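Local coordinates for protein NADPH-flavin oxidoreductase (Helicobacter pylori, PDB 2H0U) that probably reduces flavins or other nitrogen-containing compounds with NAD(P)H, using bound flavin mononucleotide as its cofactor, at residues A15-D20 with D159-E164; I144-M149 with V190-G195; F80-A85 with F186-M191. All blocks are in the same frame, centred on the assembly; numbering follows the deposited sequence.

Contact 1 (A15-D20 with D159-E164); sequences AAKKYD and DSCPIE. With FMN (flavin mononucleotide), chain B.
Lys17 leaves its backbone pointing away from strand 159-163 and then doubles back: its chain is bent at chi2 (-21°) and again at chi4, which lays CD and CE along the sulfur of Cys161 and sends NZ on to the flavin. CE lies 3.6 Å from SG of Cys161, and NZ gives a hydrogen bond of 3.1 Å to O2 of FMN. The loop 15-20 is tied to the strand by one backbone bond, from Ala16 N to Ser160 O at 3.0 Å, with the donor tilted 28° out of the carbonyl plane. Close by, Ala16 CB packs on Asp159 CB, whose carboxylate turns to the backbone N of Arg197. The hydroxyl of Tyr19 reaches back within its own loop to Ala16 O in a weak bond and settles beside the backbone of Ser160 and Cys161.

Both segments also grip the cofactor directly. Ala15 N donates to phosphate oxygen O2P at 2.9 Å, almost straight at 169°, while Glu164 N donates to flavin N5 at 3.0 Å. Pro162 applies CB and CG to C8 and C9 of the dimethylbenzene ring, and also touches Met146 and Met150 of helix 131-155. A loop holding phosphate and pyrimidine edge, and the residue just after strand 159-163, whose amide meets N5, contribute to the FMN site characteristic of the nitroreductase family.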
ATOM      1  N   ALA A  15      -0.900  14.612   5.417  1.00 19.73           N
ATOM      2  CA  ALA A  15       0.515  14.449   5.705  1.00 19.82           C
ATOM      3  C   ALA A  15       0.947  15.550   6.681  1.00 19.11           C
ATOM      4  O   ALA A  15       1.293  16.698   6.286  1.00 19.44           O
ATOM      5  CB  ALA A  15       1.350  14.462   4.407  1.00 18.93           C
ATOM      6  N   ALA A  16       0.891  15.213   7.973  1.00 17.91           N
ATOM      7  CA  ALA A  16       1.235  16.182   9.008  1.00 18.06           C
ATOM      8  C   ALA A  16       2.739  16.388   9.063  1.00 18.53           C
ATOM      9  O   ALA A  16       3.512  15.435   9.250  1.00 18.29           O
ATOM     10  CB  ALA A  16       0.680  15.723  10.376  1.00 17.71           C
ATOM     11  N   LYS A  17       3.165  17.640   8.906  1.00 19.06           N
ATOM     12  CA  LYS A  17       4.606  17.970   8.933  1.00 20.10           C
ATOM     13  C   LYS A  17       5.063  18.650  10.221  1.00 19.77           C
ATOM     14  O   LYS A  17       6.279  18.719  10.486  1.00 20.47           O
ATOM     15  CB  LYS A  17       5.007  18.888   7.761  1.00 21.00           C
ATOM     16  CG  LYS A  17       4.803  18.367   6.309  1.00 24.01           C
ATOM     17  CD  LYS A  17       4.687  16.850   6.148  1.00 26.80           C
ATOM     18  CE  LYS A  17       4.191  16.516   4.726  1.00 23.46           C
ATOM     19  NZ  LYS A  17       4.837  17.331   3.614  1.00 26.29           N
ATOM     20  N   LYS A  18       4.118  19.191  10.990  1.00 18.97           N
ATOM     21  CA  LYS A  18       4.395  19.881  12.248  1.00 18.51           C
ATOM     22  C   LYS A  18       3.632  19.228  13.411  1.00 17.40           C
ATOM     23  O   LYS A  18       2.401  19.092  13.380  1.00 18.32           O
ATOM     24  CB  LYS A  18       4.008  21.361  12.171  1.00 18.75           C
ATOM     25  CG  LYS A  18       4.759  22.181  11.160  1.00 22.44           C
ATOM     26  CD  LYS A  18       4.677  23.651  11.620  1.00 27.60           C
ATOM     27  CE  LYS A  18       5.486  24.628  10.789  1.00 32.94           C
ATOM     28  NZ  LYS A  18       4.647  25.191   9.692  1.00 34.95           N
ATOM     29  N   TYR A  19       4.374  18.823  14.430  1.00 15.65           N
ATOM     30  CA  TYR A  19       3.847  17.997  15.502  1.00 14.09           C
ATOM     31  C   TYR A  19       3.979  18.699  16.835  1.00 14.39           C
ATOM     32  O   TYR A  19       4.906  19.496  17.054  1.00 13.49           O
ATOM     33  CB  TYR A  19       4.588  16.655  15.551  1.00 13.86           C
ATOM     34  CG  TYR A  19       4.237  15.760  14.387  1.00 13.45           C
ATOM     35  CD1 TYR A  19       3.128  14.895  14.458  1.00 11.07           C
ATOM     36  CD2 TYR A  19       4.981  15.795  13.208  1.00 14.62           C
ATOM     37  CE1 TYR A  19       2.772  14.098  13.412  1.00 10.41           C
ATOM     38  CE2 TYR A  19       4.630  14.979  12.140  1.00 12.06           C
ATOM     39  CZ  TYR A  19       3.524  14.151  12.255  1.00 12.01           C
ATOM     40  OH  TYR A  19       3.170  13.355  11.208  1.00 13.76           O
ATOM     41  N   ASP A  20       3.022  18.415  17.705  1.00 13.74           N
ATOM     42  CA  ASP A  20       2.990  18.978  19.034  1.00 14.66           C
ATOM     43  C   ASP A  20       4.031  18.235  19.888  1.00 14.74           C
ATOM     44  O   ASP A  20       3.822  17.086  20.216  1.00 13.72           O
ATOM     45  CB  ASP A  20       1.574  18.804  19.604  1.00 13.93           C
ATOM     46  CG  ASP A  20       1.389  19.512  20.934  1.00 16.87           C
ATOM     47  OD1 ASP A  20       2.411  19.756  21.623  1.00 13.90           O
ATOM     48  OD2 ASP A  20       0.218  19.781  21.296  1.00 15.65           O
ATOM     49  N   ASP A 159      -2.185  11.857  14.205  1.00  9.76           N
ATOM     50  CA  ASP A 159      -1.701  12.235  12.881  1.00  9.95           C
ATOM     51  C   ASP A 159      -0.540  11.427  12.445  1.00  8.75           C
ATOM     52  O   ASP A 159       0.022  10.679  13.233  1.00  9.04           O
ATOM     53  CB  ASP A 159      -1.371  13.724  12.863  1.00  9.60           C
ATOM     54  CG  ASP A 159      -2.599  14.560  13.050  1.00 12.15           C
ATOM     55  OD1 ASP A 159      -3.321  14.778  12.041  1.00 11.79           O
ATOM     56  OD2 ASP A 159      -2.813  15.033  14.185  1.00 10.87           O
ATOM     57  N   SER A 160      -0.222  11.500  11.145  1.00  9.53           N
ATOM     58  CA  SER A 160       0.864  10.670  10.591  1.00  9.10           C
ATOM     59  C   SER A 160       1.431  11.358   9.358  1.00  9.22           C
ATOM     60  O   SER A 160       0.806  12.302   8.827  1.00  8.26           O
ATOM     61  CB  SER A 160       0.370   9.249  10.250  1.00 10.55           C
ATOM     62  OG  SER A 160      -0.574   9.273   9.183  1.00 10.50           O
ATOM     63  N   CYS A 161       2.600  10.909   8.918  1.00  8.34           N
ATOM     64  CA  CYS A 161       3.154  11.277   7.632  1.00  8.13           C
ATOM     65  C   CYS A 161       3.926  10.087   7.081  1.00  8.18           C
ATOM     66  O   CYS A 161       4.802   9.538   7.769  1.00  7.74           O
ATOM     67  CB  CYS A 161       4.057  12.526   7.727  1.00  9.04           C
ATOM     68  SG  CYS A 161       4.546  13.136   6.037  1.00 11.93           S
ATOM     69  N   PRO A 162       3.581   9.652   5.847  1.00  8.34           N
ATOM     70  CA  PRO A 162       4.349   8.591   5.169  1.00  7.50           C
ATOM     71  C   PRO A 162       5.658   9.232   4.726  1.00  8.48           C
ATOM     72  O   PRO A 162       5.668  10.425   4.395  1.00  8.21           O
ATOM     73  CB  PRO A 162       3.517   8.279   3.919  1.00  7.93           C
ATOM     74  CG  PRO A 162       2.293   9.148   3.983  1.00  7.95           C
ATOM     75  CD  PRO A 162       2.532  10.226   4.975  1.00  7.45           C
ATOM     76  N   ILE A 163       6.732   8.450   4.694  1.00  7.16           N
ATOM     77  CA  ILE A 163       8.059   9.013   4.468  1.00  7.84           C
ATOM     78  C   ILE A 163       8.893   8.086   3.565  1.00  7.61           C
ATOM     79  O   ILE A 163       9.211   6.967   3.938  1.00  7.74           O
ATOM     80  CB  ILE A 163       8.842   9.275   5.818  1.00  7.12           C
ATOM     81  CG1 ILE A 163       8.152  10.307   6.725  1.00  7.89           C
ATOM     82  CG2 ILE A 163      10.324   9.690   5.523  1.00  6.77           C
ATOM     83  CD1 ILE A 163       8.704  10.315   8.178  1.00  8.76           C
ATOM     84  N   GLU A 164       9.231   8.584   2.372  1.00  7.89           N
ATOM     85  CA  GLU A 164      10.180   7.934   1.480  1.00  8.49           C
ATOM     86  C   GLU A 164      11.487   8.733   1.367  1.00  8.70           C
ATOM     87  O   GLU A 164      12.452   8.223   0.810  1.00  9.14           O
ATOM     88  CB  GLU A 164       9.576   7.785   0.058  1.00  8.42           C
ATOM     89  CG  GLU A 164       8.581   6.603  -0.092  1.00  6.62           C
ATOM     90  CD  GLU A 164       7.987   6.542  -1.514  1.00  9.18           C
ATOM     91  OE1 GLU A 164       8.398   7.358  -2.365  1.00 10.90           O
ATOM     92  OE2 GLU A 164       7.165   5.644  -1.783  1.00  8.88           O
TER
HETATM   93  N1  FMN B 301       6.202  14.001   2.795  1.00 14.90           N
HETATM   94  C2  FMN B 301       7.417  14.507   3.233  1.00 15.17           C
HETATM   95  O2  FMN B 301       7.465  15.661   3.638  1.00 15.96           O
HETATM   96  N3  FMN B 301       8.565  13.760   3.179  1.00 15.03           N
HETATM   97  C4  FMN B 301       8.527  12.488   2.666  1.00 14.41           C
HETATM   98  O4  FMN B 301       9.520  11.771   2.754  1.00 15.77           O
HETATM   99  C4A FMN B 301       7.298  11.984   2.184  1.00 13.56           C
HETATM  100  N5  FMN B 301       7.238  10.715   1.664  1.00 14.25           N
HETATM  101  C5A FMN B 301       6.029  10.158   1.280  1.00 13.50           C
HETATM  102  C6  FMN B 301       6.043   8.838   0.785  1.00 13.41           C
HETATM  103  C7  FMN B 301       4.818   8.280   0.387  1.00 12.61           C
HETATM  104  C7M FMN B 301       4.759   6.788   0.226  1.00 10.55           C
HETATM  105  C8  FMN B 301       3.617   9.014   0.431  1.00 12.88           C
HETATM  106  C8M FMN B 301       2.277   8.284   0.274  1.00  7.45           C
HETATM  107  C9  FMN B 301       3.632  10.312   0.919  1.00 13.46           C
HETATM  108  C9A FMN B 301       4.848  10.898   1.328  1.00 14.16           C
HETATM  109  N10 FMN B 301       4.891  12.217   1.801  1.00 13.01           N
HETATM  110  C10 FMN B 301       6.126  12.736   2.264  1.00 13.37           C
HETATM  111  C1' FMN B 301       3.671  13.085   1.883  1.00 11.41           C
HETATM  112  C2' FMN B 301       3.092  13.423   0.501  1.00 12.03           C
HETATM  113  O2' FMN B 301       3.697  14.610   0.048  1.00 13.76           O
HETATM  114  C3' FMN B 301       1.581  13.615   0.686  1.00 14.09           C
HETATM  115  O3' FMN B 301       0.989  12.403   1.111  1.00 14.09           O
HETATM  116  C4' FMN B 301       0.818  14.026  -0.568  1.00 13.65           C
HETATM  117  O4' FMN B 301       1.258  15.321  -0.941  1.00 15.49           O
HETATM  118  C5' FMN B 301      -0.716  14.029  -0.413  1.00 16.24           C
HETATM  119  O5' FMN B 301      -1.030  14.958   0.640  1.00 14.50           O
HETATM  120  P   FMN B 301      -1.848  14.456   1.923  1.00 14.83           P
HETATM  121  O1P FMN B 301      -1.101  13.261   2.454  1.00 12.96           O
HETATM  122  O2P FMN B 301      -1.832  15.615   2.917  1.00 16.69           O
HETATM  123  O3P FMN B 301      -3.259  14.093   1.538  1.00 13.53           O

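Contact 2 (I144-M149 with V190-G195); sequences IQMANM and VMACFG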
ATOM      1  N   ILE A 144       0.527  -1.482   2.211  1.00  6.76           N
ATOM      2  CA  ILE A 144      -0.792  -1.799   2.814  1.00  7.77           C
ATOM      3  C   ILE A 144      -0.690  -1.688   4.348  1.00  6.94           C
ATOM      4  O   ILE A 144      -1.512  -1.067   5.003  1.00  6.44           O
ATOM      5  CB  ILE A 144      -1.299  -3.206   2.431  1.00  7.49           C
ATOM      6  CG1 ILE A 144      -1.392  -3.321   0.918  1.00  8.23           C
ATOM      7  CG2 ILE A 144      -2.690  -3.508   3.140  1.00  6.62           C
ATOM      8  CD1 ILE A 144      -1.765  -4.838   0.476  1.00  9.16           C
ATOM      9  N   GLN A 145       0.335  -2.311   4.896  1.00  7.03           N
ATOM     10  CA  GLN A 145       0.525  -2.326   6.347  1.00  7.33           C
ATOM     11  C   GLN A 145       0.608  -0.886   6.859  1.00  7.36           C
ATOM     12  O   GLN A 145      -0.027  -0.526   7.841  1.00  7.13           O
ATOM     13  CB  GLN A 145       1.838  -3.072   6.649  1.00  7.63           C
ATOM     14  CG  GLN A 145       2.159  -3.248   8.096  1.00  8.96           C
ATOM     15  CD  GLN A 145       3.440  -4.039   8.290  1.00  9.66           C
ATOM     16  OE1 GLN A 145       4.488  -3.733   7.723  1.00 10.26           O
ATOM     17  NE2 GLN A 145       3.341  -5.085   9.062  1.00  7.92           N
HETATM   18  N   MSE A 146       1.429  -0.064   6.206  1.00  8.06           N
HETATM   19  CA  MSE A 146       1.595   1.347   6.630  1.00  9.08           C
HETATM   20  C   MSE A 146       0.301   2.147   6.434  1.00  7.97           C
HETATM   21  O   MSE A 146      -0.107   2.923   7.315  1.00  7.99           O
HETATM   22  CB  MSE A 146       2.764   1.996   5.844  1.00  7.80           C
HETATM   23  CG  MSE A 146       2.829   3.493   6.066  1.00  8.63           C
HETATM   24 SE   MSE A 146       4.138   4.395   4.926  1.00 18.78          SE
HETATM   25  CE  MSE A 146       3.218   4.241   3.196  1.00 10.23           C
ATOM     26  N   ALA A 147      -0.374   1.934   5.294  1.00  7.56           N
ATOM     27  CA  ALA A 147      -1.669   2.610   5.026  1.00  7.12           C
ATOM     28  C   ALA A 147      -2.708   2.310   6.122  1.00  6.93           C
ATOM     29  O   ALA A 147      -3.403   3.214   6.605  1.00  6.73           O
ATOM     30  CB  ALA A 147      -2.246   2.189   3.617  1.00  7.24           C
ATOM     31  N   ASN A 148      -2.843   1.028   6.476  1.00  6.04           N
ATOM     32  CA  ASN A 148      -3.792   0.629   7.477  1.00  7.07           C
ATOM     33  C   ASN A 148      -3.496   1.337   8.822  1.00  6.32           C
ATOM     34  O   ASN A 148      -4.427   1.796   9.525  1.00  5.81           O
ATOM     35  CB  ASN A 148      -3.771  -0.904   7.644  1.00  6.61           C
ATOM     36  CG  ASN A 148      -4.475  -1.596   6.508  1.00  8.29           C
ATOM     37  OD1 ASN A 148      -4.901  -0.931   5.559  1.00  8.75           O
ATOM     38  ND2 ASN A 148      -4.630  -2.914   6.599  1.00  6.43           N
HETATM   39  N   MSE A 149      -2.220   1.399   9.182  1.00  5.43           N
HETATM   40  CA  MSE A 149      -1.816   2.115  10.404  1.00  7.74           C
HETATM   41  C   MSE A 149      -2.165   3.604  10.349  1.00  8.49           C
HETATM   42  O   MSE A 149      -2.652   4.166  11.318  1.00  7.28           O
HETATM   43  CB  MSE A 149      -0.312   1.914  10.681  1.00  6.12           C
HETATM   44  CG  MSE A 149      -0.062   0.442  11.095  1.00  7.66           C
HETATM   45 SE   MSE A 149       1.811   0.131  11.563  1.00 16.59          SE
HETATM   46  CE  MSE A 149       1.996   1.307  13.173  1.00  7.00           C
ATOM     47  N   VAL A 190       9.928   1.541   3.565  1.00  8.22           N
ATOM     48  CA  VAL A 190       9.315   2.884   3.651  1.00  9.40           C
ATOM     49  C   VAL A 190       9.320   3.253   5.134  1.00 10.27           C
ATOM     50  O   VAL A 190       9.651   2.390   5.980  1.00 10.05           O
ATOM     51  CB  VAL A 190       7.888   2.899   3.011  1.00  9.16           C
ATOM     52  CG1 VAL A 190       6.893   1.978   3.784  1.00  8.19           C
ATOM     53  CG2 VAL A 190       7.364   4.337   2.772  1.00  7.64           C
HETATM   54  N   MSE A 191       9.049   4.515   5.453  1.00  9.61           N
HETATM   55  CA  MSE A 191       8.913   4.915   6.861  1.00 11.33           C
HETATM   56  C   MSE A 191       7.614   5.702   7.053  1.00  9.17           C
HETATM   57  O   MSE A 191       6.974   6.111   6.094  1.00  8.30           O
HETATM   58  CB  MSE A 191      10.114   5.751   7.319  1.00 11.46           C
HETATM   59  CG  MSE A 191      11.460   5.124   7.010  1.00 12.00           C
HETATM   60 SE   MSE A 191      12.869   6.351   7.622  1.00 21.17          SE
HETATM   61  CE  MSE A 191      14.381   5.307   6.920  1.00 12.25           C
ATOM     62  N   ALA A 192       7.205   5.867   8.297  1.00  8.48           N
ATOM     63  CA  ALA A 192       6.110   6.760   8.633  1.00  7.93           C
ATOM     64  C   ALA A 192       6.345   7.276  10.024  1.00  8.33           C
ATOM     65  O   ALA A 192       6.921   6.577  10.874  1.00  9.70           O
ATOM     66  CB  ALA A 192       4.741   6.077   8.545  1.00  7.75           C
ATOM     67  N   CYS A 193       5.886   8.491  10.278  1.00  7.93           N
ATOM     68  CA  CYS A 193       5.881   8.994  11.649  1.00  8.57           C
ATOM     69  C   CYS A 193       4.468   9.217  12.100  1.00  8.46           C
ATOM     70  O   CYS A 193       3.560   9.390  11.273  1.00  7.63           O
ATOM     71  CB  CYS A 193       6.708  10.266  11.774  1.00  9.98           C
ATOM     72  SG  CYS A 193       6.116  11.668  10.869  1.00 12.06           S
ATOM     73  N   PHE A 194       4.278   9.193  13.417  1.00  8.18           N
ATOM     74  CA  PHE A 194       2.942   9.298  14.010  1.00  7.47           C
ATOM     75  C   PHE A 194       3.049  10.257  15.185  1.00  6.99           C
ATOM     76  O   PHE A 194       4.095  10.282  15.862  1.00  7.85           O
ATOM     77  CB  PHE A 194       2.495   7.917  14.529  1.00  7.14           C
ATOM     78  CG  PHE A 194       2.323   6.881  13.432  1.00  5.70           C
ATOM     79  CD1 PHE A 194       1.064   6.681  12.854  1.00  6.65           C
ATOM     80  CD2 PHE A 194       3.431   6.193  12.927  1.00  7.54           C
ATOM     81  CE1 PHE A 194       0.898   5.748  11.786  1.00  4.85           C
ATOM     82  CE2 PHE A 194       3.280   5.213  11.871  1.00  7.68           C
ATOM     83  CZ  PHE A 194       2.035   5.023  11.302  1.00  5.22           C
ATOM     84  N   GLY A 195       1.995  11.028  15.411  1.00  7.03           N
ATOM     85  CA  GLY A 195       1.914  11.914  16.583  1.00  7.59           C
ATOM     86  C   GLY A 195       0.726  12.822  16.474  1.00  8.83           C
ATOM     87  O   GLY A 195      -0.230  12.526  15.759  1.00  8.83           O
TER
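Helix 144-149 runs almost parallel to strand 190-195, their axes 9° apart and 9.7 Å away at closest approach, and no hydrogen bond joins them. This is the helix-on-sheet packing of the alpha+beta nitroreductase fold, in which the long helix 131-155 lies against one face of the antiparallel sheet, here the face bearing Val190, Ala192 and Phe194. Two selenomethionines about one helical turn apart, Met146 and Met149, make the contact, and they do so differently.

Met146 works through the end of its chain. With CG anti to the backbone N (chi1 170°) it stretches out to the strand, crosses Val190 at about a right angle, and places SE 3.8 Å from CG1 of Val190; CG2 of the same valine is nearly as close, so the selenium meets both branches of the fork. SE of Met146 comes closer still to the backbone O of Met191, at 3.5 Å. The CB of Ala192 touches SE from the next inward-facing position on the strand, 4.0 Å away.

Met149 meets the Phe194 ring with the root of its chain, CB, and again with its bent-back end, CE. That ring is also packed edge-to-face with Trp30. Ala147 and Asn148 of the helix pack on Ala147 and Met151 of the second subunit, so the helix lies between the sheet and the dimer partner. Where Met149 and Phe194 cross, CB of Met149 stands 3.9 Å from CZ of the phenylalanine, and the bend at chi3 (64°) brings CE back to 4.2 Å from that same carbon.

Contact 3 (F80-A85 with F186-M191); sequences FVIYLA and FGVSVM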
ATOM      1  N   PHE A  80       8.223   6.903  15.455  1.00 15.10           N
ATOM      2  CA  PHE A  80       8.764   6.843  14.126  1.00 13.22           C
ATOM      3  C   PHE A  80       9.003   5.373  13.680  1.00 12.68           C
ATOM      4  O   PHE A  80       9.787   4.686  14.303  1.00 11.39           O
ATOM      5  CB  PHE A  80      10.055   7.617  14.140  1.00 15.10           C
ATOM      6  CG  PHE A  80      10.588   7.888  12.791  1.00 14.24           C
ATOM      7  CD1 PHE A  80      10.354   9.106  12.201  1.00 12.34           C
ATOM      8  CD2 PHE A  80      11.328   6.933  12.127  1.00 17.01           C
ATOM      9  CE1 PHE A  80      10.847   9.393  10.952  1.00 12.77           C
ATOM     10  CE2 PHE A  80      11.823   7.201  10.844  1.00 19.53           C
ATOM     11  CZ  PHE A  80      11.579   8.437  10.263  1.00 15.31           C
ATOM     12  N   VAL A  81       8.359   4.924  12.601  1.00 11.11           N
ATOM     13  CA  VAL A  81       8.381   3.492  12.207  1.00 11.10           C
ATOM     14  C   VAL A  81       9.181   3.301  10.915  1.00 11.54           C
ATOM     15  O   VAL A  81       9.002   4.044   9.970  1.00 10.09           O
ATOM     16  CB  VAL A  81       6.936   2.889  12.098  1.00 11.35           C
ATOM     17  CG1 VAL A  81       6.935   1.439  11.585  1.00 10.92           C
ATOM     18  CG2 VAL A  81       6.219   2.990  13.470  1.00 10.37           C
ATOM     19  N   ILE A  82      10.086   2.314  10.905  1.00 10.29           N
ATOM     20  CA  ILE A  82      10.778   1.934   9.682  1.00  9.13           C
ATOM     21  C   ILE A  82      10.217   0.577   9.288  1.00  9.51           C
ATOM     22  O   ILE A  82      10.347  -0.426  10.055  1.00  8.96           O
ATOM     23  CB  ILE A  82      12.307   1.836   9.883  1.00  9.10           C
ATOM     24  CG1 ILE A  82      12.850   3.216  10.349  1.00  9.45           C
ATOM     25  CG2 ILE A  82      12.984   1.337   8.574  1.00  7.93           C
ATOM     26  CD1 ILE A  82      14.370   3.232  10.872  1.00 10.22           C
ATOM     27  N   TYR A  83       9.575   0.546   8.121  1.00  8.29           N
ATOM     28  CA  TYR A  83       8.980  -0.696   7.597  1.00  7.87           C
ATOM     29  C   TYR A  83      10.023  -1.438   6.783  1.00  7.74           C
ATOM     30  O   TYR A  83      10.556  -0.885   5.832  1.00  8.13           O
ATOM     31  CB  TYR A  83       7.774  -0.388   6.695  1.00  8.31           C
ATOM     32  CG  TYR A  83       6.671   0.307   7.466  1.00  8.30           C
ATOM     33  CD1 TYR A  83       5.579  -0.435   7.980  1.00  6.44           C
ATOM     34  CD2 TYR A  83       6.705   1.692   7.656  1.00  7.77           C
ATOM     35  CE1 TYR A  83       4.561   0.194   8.723  1.00  5.87           C
ATOM     36  CE2 TYR A  83       5.657   2.356   8.385  1.00  9.22           C
ATOM     37  CZ  TYR A  83       4.609   1.598   8.888  1.00  7.42           C
ATOM     38  OH  TYR A  83       3.610   2.218   9.603  1.00  8.17           O
ATOM     39  N   LEU A  84      10.334  -2.664   7.193  1.00  7.53           N
ATOM     40  CA  LEU A  84      11.217  -3.546   6.423  1.00  7.67           C
ATOM     41  C   LEU A  84      10.378  -4.559   5.654  1.00  7.49           C
ATOM     42  O   LEU A  84       9.290  -4.961   6.100  1.00  8.17           O
ATOM     43  CB  LEU A  84      12.200  -4.296   7.331  1.00  7.02           C
ATOM     44  CG  LEU A  84      12.962  -3.527   8.436  1.00  9.14           C
ATOM     45  CD1 LEU A  84      13.768  -4.586   9.240  1.00  8.62           C
ATOM     46  CD2 LEU A  84      13.826  -2.381   7.841  1.00  8.35           C
ATOM     47  N   ALA A  85      10.883  -4.924   4.480  1.00  8.61           N
ATOM     48  CA  ALA A  85      10.289  -5.940   3.616  1.00  8.66           C
ATOM     49  C   ALA A  85      11.340  -7.039   3.389  1.00  9.81           C
ATOM     50  O   ALA A  85      12.571  -6.768   3.352  1.00  9.70           O
ATOM     51  CB  ALA A  85       9.865  -5.320   2.314  1.00  8.44           C
ATOM     52  N   PHE A 186      16.379  -8.745   4.728  1.00 12.99           N
ATOM     53  CA  PHE A 186      15.460  -7.580   4.674  1.00 12.61           C
ATOM     54  C   PHE A 186      16.094  -6.409   3.956  1.00 12.31           C
ATOM     55  O   PHE A 186      17.321  -6.255   3.938  1.00 12.10           O
ATOM     56  CB  PHE A 186      15.150  -7.055   6.087  1.00 13.04           C
ATOM     57  CG  PHE A 186      14.317  -7.973   6.920  1.00 14.46           C
ATOM     58  CD1 PHE A 186      12.941  -7.925   6.836  1.00 13.21           C
ATOM     59  CD2 PHE A 186      14.910  -8.838   7.840  1.00 17.62           C
ATOM     60  CE1 PHE A 186      12.160  -8.758   7.621  1.00 16.36           C
ATOM     61  CE2 PHE A 186      14.128  -9.684   8.625  1.00 17.11           C
ATOM     62  CZ  PHE A 186      12.759  -9.624   8.521  1.00 17.66           C
ATOM     63  N   GLY A 187      15.237  -5.524   3.459  1.00 10.99           N
ATOM     64  CA  GLY A 187      15.671  -4.200   3.031  1.00 10.48           C
ATOM     65  C   GLY A 187      14.711  -3.198   3.645  1.00 10.90           C
ATOM     66  O   GLY A 187      13.592  -3.553   4.063  1.00 10.02           O
ATOM     67  N   VAL A 188      15.119  -1.939   3.723  1.00 10.42           N
ATOM     68  CA  VAL A 188      14.160  -0.915   4.173  1.00 10.15           C
ATOM     69  C   VAL A 188      13.174  -0.639   3.048  1.00 10.43           C
ATOM     70  O   VAL A 188      13.566  -0.451   1.888  1.00  9.82           O
ATOM     71  CB  VAL A 188      14.889   0.397   4.588  1.00 10.92           C
ATOM     72  CG1 VAL A 188      13.887   1.533   4.898  1.00 11.25           C
ATOM     73  CG2 VAL A 188      15.810   0.140   5.828  1.00  9.89           C
ATOM     74  N   SER A 189      11.895  -0.590   3.417  1.00  9.93           N
ATOM     75  CA  SER A 189      10.816  -0.421   2.449  1.00  9.49           C
ATOM     76  C   SER A 189      10.300   1.013   2.404  1.00  9.52           C
ATOM     77  O   SER A 189      10.273   1.641   1.331  1.00  7.44           O
ATOM     78  CB  SER A 189       9.673  -1.441   2.730  1.00  8.54           C
ATOM     79  OG  SER A 189       8.573  -1.151   1.872  1.00 11.13           O
ATOM     80  N   VAL A 190       9.928   1.541   3.565  1.00  8.22           N
ATOM     81  CA  VAL A 190       9.315   2.884   3.651  1.00  9.40           C
ATOM     82  C   VAL A 190       9.320   3.253   5.134  1.00 10.27           C
ATOM     83  O   VAL A 190       9.651   2.390   5.980  1.00 10.05           O
ATOM     84  CB  VAL A 190       7.888   2.899   3.011  1.00  9.16           C
ATOM     85  CG1 VAL A 190       6.893   1.978   3.784  1.00  8.19           C
ATOM     86  CG2 VAL A 190       7.364   4.337   2.772  1.00  7.64           C
HETATM   87  N   MSE A 191       9.049   4.515   5.453  1.00  9.61           N
HETATM   88  CA  MSE A 191       8.913   4.915   6.861  1.00 11.33           C
HETATM   89  C   MSE A 191       7.614   5.702   7.053  1.00  9.17           C
HETATM   90  O   MSE A 191       6.974   6.111   6.094  1.00  8.30           O
HETATM   91  CB  MSE A 191      10.114   5.751   7.319  1.00 11.46           C
HETATM   92  CG  MSE A 191      11.460   5.124   7.010  1.00 12.00           C
HETATM   93 SE   MSE A 191      12.869   6.351   7.622  1.00 21.17          SE
HETATM   94  CE  MSE A 191      14.381   5.307   6.920  1.00 12.25           C
TER
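Three rings take part, each used differently. Tyr83 has CG1 of Val81 over one face, displaced toward the rim, while Val190 O and Met191 CA lie in plane at its edge. Phe80 meets Met191 at its edge: the selenium lies 4.7 Å from the ring centroid and 81° off the normal, nearest to CE2 at 3.5 Å, an edge-on Met-aromatic contact. Phe186 receives CD1 of Leu84 over one face, and the two side chains cross at about a right angle.

The Met191 chain, extended beyond CG, carries its selenium out to Phe80 and on the way runs alongside Ile82, pointing the same way. On that side of the sheet CG2 of Ile82 also meets CG1 of Val188, 3.8 Å apart.

Strands 79-86 and 186-195 are the central antiparallel pair of the four-stranded sheet, and a classic beta bulge interrupts their register: Ser189 and Val190 both face Tyr83. The carbonyl of Tyr83 therefore takes two donors, Ser189 N at 2.8 Å, in the carbonyl plane, and Val190 N in a weak bond of 3.4 Å. On one side of the bulge Tyr83 N donates to Val190 O at 2.8 Å; on the other, Ala85 and Gly187 form a hydrogen-bonded pair with bonds in both directions. At the bulge, OG of Ser189 is hydrogen-bonded to Thr142 and Ser139 of helix 131-155, and CB of Ser189 packs against CB of Ala85 at 3.9 Å.

All three contacts meet on one antiparallel sheet, and strand 186-195 ties them together: contacts 2 and 3 share Val190 and Met191, while strand 159-163 of contact 1 pairs along its other side, with a probable hydrogen bond from Ile163 N to Met191 O. Contact 3 is the sheet's own backbone ladder and contact 2 the apolar layer between sheet and helix, both buried near the middle of the chain. Contact 1 lies farther out, about 16 Å from the chain centre, yet is largely buried, Lys17 being its exposed member; its polar bonds are mostly to FMN. Tyr83 bridges contacts 2 and 3 by packing on Met146 and Met149.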